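Local coordinates for putative Zn-dependent exopeptidase (Bacteroides vulgatus ATCC 8482, PDB 3GUX), which probably acts as a zinc-dependent exopeptidase of the M28 family, removing residues from the amino end of peptides as a leucine aminopeptidase would, at residues P22-D27 against L138-Q143; H234-G239 against G303-D308. All blocks are in the same frame, centred on the assembly; numbering follows the deposited sequence. Where two conformers were deposited one is given.

Contact 1. Residues P22-D27 against L138-Q143; sequences PEFDAD and LEIARQ
Glu139 reaches from its helix to the chain leading into helix 26-37, its methylenes meeting the Phe24 ring and its oxygens meeting N-H donors. Glu139 CB lies 3.5 Å from Phe24 CE2. Glu139 CG stands opposite the backbone N (chi1 170°), on the side of the carbonyl carbon, and sits over one face of the Phe24 ring in a CH-pi contact, 3.7 Å from the centroid and offset toward the rim. The bend at chi2 (60°) then turns the carboxylate steeply to the ring, the planes 84° apart. Glu139 OE2 takes three donors: the backbone N of Asp25 at 3.0 Å, from above the carboxylate plane; Gln143 NE2 at 2.7 Å; and Arg142 NH2 through the syn lone pair. Arg142 grips side-on, Arg142 NE giving Glu139 OE1 a straighter bond of 2.8 Å; OE1 is also hydrogen-bonded to Ser28 OG. These donors would favour an ionised carboxylate. Glutamate suits the place because its methylenes serve the ring while its charge serves the guanidinium. With an alanine here, Arg142 would probably lose its carboxylate mate, the N-H groups of Asp25 and Gln143 their acceptor, and the Phe24 face its cover. Ile140 CG1 meets the same ring at its edge, 4.0 Å from Phe24 CE2. Asp25 is the N-cap of helix 26-37, OD1 accepting from Ser28 N. Helix 131-146 thus carries the loop that leads into helix 26-37 on one flank, while Ile140 and Gln143 also touch Met307 of helix 296-311.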
# COMPACT_ATOMS: atom_id res chain seq x y z
N PRO A 22 -12.21 -11.42 8.00
CA PRO A 22 -11.63 -12.74 7.73
C PRO A 22 -10.18 -12.74 8.14
O PRO A 22 -9.58 -11.66 8.28
CB PRO A 22 -11.72 -12.87 6.22
CG PRO A 22 -12.83 -11.98 5.84
CD PRO A 22 -12.78 -10.83 6.78
N GLU A 23 -9.62 -13.92 8.30
CA GLU A 23 -8.24 -14.04 8.74
C GLU A 23 -7.23 -13.80 7.62
O GLU A 23 -7.27 -14.45 6.56
CB GLU A 23 -8.00 -15.43 9.35
CG GLU A 23 -8.78 -15.69 10.59
CD GLU A 23 -8.39 -14.80 11.77
OE1 GLU A 23 -7.19 -14.46 11.91
OE2 GLU A 23 -9.27 -14.49 12.59
N PHE A 24 -6.35 -12.83 7.86
CA PHE A 24 -5.25 -12.55 6.97
C PHE A 24 -4.28 -13.70 7.15
O PHE A 24 -3.95 -14.04 8.27
CB PHE A 24 -4.58 -11.21 7.38
CG PHE A 24 -3.34 -10.85 6.62
CD1 PHE A 24 -2.09 -11.26 7.07
CD2 PHE A 24 -3.41 -10.05 5.47
CE1 PHE A 24 -0.94 -10.94 6.38
CE2 PHE A 24 -2.24 -9.69 4.76
CZ PHE A 24 -1.02 -10.14 5.22
N ASP A 25 -3.82 -14.29 6.04
CA ASP A 25 -2.84 -15.40 6.08
C ASP A 25 -1.44 -14.87 5.89
O ASP A 25 -1.04 -14.52 4.76
CB ASP A 25 -3.18 -16.46 5.02
CG ASP A 25 -2.49 -17.80 5.30
OD1 ASP A 25 -1.28 -17.91 5.08
OD2 ASP A 25 -3.18 -18.72 5.78
N ALA A 26 -0.71 -14.77 6.99
CA ALA A 26 0.66 -14.25 6.96
C ALA A 26 1.64 -15.12 6.17
O ALA A 26 2.61 -14.55 5.60
CB ALA A 26 1.17 -13.98 8.38
N ASP A 27 1.46 -16.45 6.13
CA ASP A 27 2.37 -17.28 5.33
C ASP A 27 2.13 -17.03 3.83
O ASP A 27 3.06 -17.09 3.04
CB ASP A 27 2.26 -18.77 5.62
CG ASP A 27 3.37 -19.56 4.96
OD1 ASP A 27 4.55 -19.18 5.14
OD2 ASP A 27 3.07 -20.54 4.26
N LEU A 138 -1.42 -7.92 -1.59
CA LEU A 138 -1.84 -9.03 -2.44
C LEU A 138 -2.66 -10.00 -1.61
O LEU A 138 -3.70 -10.47 -2.06
CB LEU A 138 -0.64 -9.77 -3.05
CG LEU A 138 0.12 -9.08 -4.20
CD1 LEU A 138 1.42 -9.81 -4.53
CD2 LEU A 138 -0.74 -8.95 -5.44
N GLU A 139 -2.20 -10.29 -0.38
CA GLU A 139 -2.94 -11.19 0.50
C GLU A 139 -4.28 -10.55 0.86
O GLU A 139 -5.27 -11.26 0.94
CB GLU A 139 -2.15 -11.57 1.76
CG GLU A 139 -2.94 -12.30 2.82
CD GLU A 139 -3.56 -13.64 2.35
OE1 GLU A 139 -3.26 -14.15 1.24
OE2 GLU A 139 -4.35 -14.19 3.13
N ILE A 140 -4.33 -9.23 1.07
CA ILE A 140 -5.63 -8.56 1.31
C ILE A 140 -6.55 -8.69 0.07
O ILE A 140 -7.74 -8.95 0.21
CB ILE A 140 -5.45 -7.11 1.78
CG1 ILE A 140 -4.84 -7.10 3.19
CG2 ILE A 140 -6.80 -6.34 1.77
CD1 ILE A 140 -4.40 -5.77 3.67
N ALA A 141 -5.97 -8.58 -1.12
CA ALA A 141 -6.70 -8.75 -2.38
C ALA A 141 -7.37 -10.13 -2.45
O ALA A 141 -8.56 -10.25 -2.75
CB ALA A 141 -5.76 -8.56 -3.59
N ARG A 142 -6.58 -11.16 -2.14
CA ARG A 142 -7.04 -12.53 -2.17
C ARG A 142 -8.23 -12.72 -1.21
O ARG A 142 -9.19 -13.42 -1.55
CB ARG A 142 -5.88 -13.46 -1.81
CG ARG A 142 -6.22 -14.96 -1.97
CD ARG A 142 -5.05 -15.88 -1.64
NE ARG A 142 -4.78 -15.97 -0.20
CZ ARG A 142 -5.39 -16.78 0.66
NH1 ARG A 142 -6.36 -17.60 0.26
NH2 ARG A 142 -5.05 -16.76 1.95
N GLN A 143 -8.17 -12.10 -0.04
CA GLN A 143 -9.24 -12.18 0.94
C GLN A 143 -10.46 -11.41 0.47
O GLN A 143 -11.59 -11.82 0.77
CB GLN A 143 -8.78 -11.62 2.29
CG GLN A 143 -7.63 -12.37 2.96
CD GLN A 143 -7.98 -13.76 3.43
OE1 GLN A 143 -9.14 -14.06 3.77
NE2 GLN A 143 -6.97 -14.61 3.48

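Contact 2. Residues H234-G239 against G303-D308; sequences HELGYG and GQTVMD
Leu236 and Tyr238 project together from the end of helix 223-236 onto one flank of helix 296-311, and no hydrogen bond joins the two segments. Leu236 lies obliquely across Asp308. Leu236 CD1 settles 3.7 Å from Thr305 CA, and Leu236 CD2 comes equally close to Asp308 OD2, the two methyls lying against the carboxylate and the backbone of the helix. A branched aliphatic side chain fits because it can spread over this surface without needing a polar partner. The carboxylate is occupied by other bonds: Gln304 NE2, one turn earlier, donates to Asp308 OD2 over 3.1 Å in a nearly straight bond, on the syn side although tilted from the carboxylate plane, and Ala21 N donates to OD1.

Tyr238 runs past Thr305 in the opposite direction, Tyr238 CD2 lying 3.5 Å from Thr305 OG1, a hydroxyl that is bonded to Ala301 O. The ring continues obliquely across Gln304, where Tyr238 CE2 is 3.8 Å from Gln304 CB; ring and amide planes differ by 30°. Gln304 has CG anti to the backbone N (chi1 -162°) and bends at chi2, which carries its amide away from the tyrosine toward Asp308, Lys300 and the chain around Pro22 and Phe24. Its methylenes therefore face the ring while its polar end works on another side. Between Leu236 and Tyr238, Gly237 turns the chain with a phi of 96°, where a side chain would jam against the preceding carbonyl. Two backbone bonds return to the last turn of the helix, one of them from Gly237 N to His234 O at 3.0 Å. This is a Schellman motif, the classic C-terminal helix ending, and here the residues on either side of its glycine pack against a second helix.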
# COMPACT_ATOMS: atom_id res chain seq x y z
N HIS A 234 -4.60 -2.14 18.57
CA HIS A 234 -4.58 -2.39 20.03
C HIS A 234 -5.69 -3.32 20.48
O HIS A 234 -5.42 -4.28 21.18
CB HIS A 234 -4.54 -1.10 20.81
CG HIS A 234 -3.17 -0.51 20.89
ND1 HIS A 234 -2.45 -0.45 22.06
CD2 HIS A 234 -2.36 -0.02 19.92
CE1 HIS A 234 -1.27 0.09 21.82
NE2 HIS A 234 -1.18 0.35 20.52
N GLU A 235 -6.91 -3.05 20.01
CA GLU A 235 -8.06 -3.90 20.28
C GLU A 235 -7.88 -5.36 19.84
O GLU A 235 -8.39 -6.27 20.49
CB GLU A 235 -9.28 -3.31 19.59
CG GLU A 235 -9.75 -2.02 20.21
CD GLU A 235 -10.83 -1.34 19.41
OE1 GLU A 235 -10.96 -1.63 18.20
OE2 GLU A 235 -11.53 -0.50 19.98
N LEU A 236 -7.15 -5.57 18.75
CA LEU A 236 -6.87 -6.91 18.21
C LEU A 236 -5.69 -7.58 18.90
O LEU A 236 -5.45 -8.77 18.69
CB LEU A 236 -6.56 -6.88 16.71
CG LEU A 236 -7.62 -6.44 15.70
CD1 LEU A 236 -6.95 -6.20 14.31
CD2 LEU A 236 -8.78 -7.46 15.68
N GLY A 237 -4.94 -6.85 19.73
CA GLY A 237 -3.78 -7.39 20.43
C GLY A 237 -2.43 -7.13 19.76
O GLY A 237 -1.43 -7.72 20.14
N TYR A 238 -2.40 -6.28 18.74
CA TYR A 238 -1.18 -5.90 18.05
C TYR A 238 -0.57 -4.55 18.47
O TYR A 238 0.18 -3.97 17.71
CB TYR A 238 -1.45 -5.84 16.55
CG TYR A 238 -2.01 -7.15 16.03
CD1 TYR A 238 -1.35 -8.36 16.23
CD2 TYR A 238 -3.18 -7.16 15.31
CE1 TYR A 238 -1.88 -9.54 15.75
CE2 TYR A 238 -3.70 -8.33 14.82
CZ TYR A 238 -3.06 -9.51 15.05
OH TYR A 238 -3.62 -10.64 14.53
N GLY A 239 -0.87 -4.08 19.67
CA GLY A 239 -0.35 -2.81 20.20
C GLY A 239 1.17 -2.69 20.26
O GLY A 239 1.69 -1.57 20.21
N GLY A 303 -1.40 -6.78 8.38
CA GLY A 303 -2.44 -7.23 7.49
C GLY A 303 -3.77 -7.36 8.19
O GLY A 303 -4.79 -6.89 7.67
N GLN A 304 -3.80 -7.97 9.37
CA GLN A 304 -5.10 -8.15 10.06
C GLN A 304 -5.71 -6.83 10.49
O GLN A 304 -6.95 -6.66 10.45
CB GLN A 304 -4.97 -9.05 11.29
CG GLN A 304 -6.32 -9.62 11.78
CD GLN A 304 -6.97 -10.45 10.70
OE1 GLN A 304 -6.36 -11.40 10.22
NE2 GLN A 304 -8.21 -10.08 10.29
N THR A 305 -4.85 -5.91 10.95
CA THR A 305 -5.30 -4.58 11.40
C THR A 305 -5.94 -3.87 10.21
O THR A 305 -7.03 -3.36 10.34
CB THR A 305 -4.16 -3.74 12.01
OG1 THR A 305 -3.74 -4.35 13.22
CG2 THR A 305 -4.57 -2.26 12.25
N VAL A 306 -5.28 -3.91 9.05
CA VAL A 306 -5.83 -3.26 7.86
C VAL A 306 -7.18 -3.88 7.47
O VAL A 306 -8.11 -3.16 7.16
CB VAL A 306 -4.84 -3.22 6.65
CG1 VAL A 306 -5.54 -2.71 5.37
CG2 VAL A 306 -3.70 -2.29 6.96
N MSE A 307 -7.30 -5.19 7.56
CA MSE A 307 -8.60 -5.79 7.21
C MSE A 307 -9.69 -5.45 8.21
O MSE A 307 -10.78 -5.07 7.80
CB MSE A 307 -8.46 -7.28 7.06
CG MSE A 307 -7.42 -7.54 6.05
SE MSE A 307 -7.61 -9.22 5.35
CE MSE A 307 -8.73 -8.56 3.97
N ASP A 308 -9.41 -5.52 9.51
CA ASP A 308 -10.44 -5.19 10.51
C ASP A 308 -10.83 -3.70 10.40
O ASP A 308 -11.97 -3.37 10.64
CB ASP A 308 -10.03 -5.57 11.94
CG ASP A 308 -10.31 -7.03 12.26
OD1 ASP A 308 -11.41 -7.33 12.75
OD2 ASP A 308 -9.42 -7.88 12.07

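In the fold
From the N terminus the chain first passes through 22-27, which runs into helix 26-37, and meets 138-143 only after helix 47-62 and the first three strands of the sheet, so contact 1 closes a long loop. Contact 2 opens later, at the end of helix 223-236, and closes on helix 296-311 after strand 265-269, one of the two edge strands of the sheet. The two loops follow in series, neither nested nor crossed. They still touch: helix 296-311, one half of contact 2, also meets both segments of contact 1 through Gln304 and Met307. It thereby ties the N-terminal segment and helix 131-146 to helix 223-236.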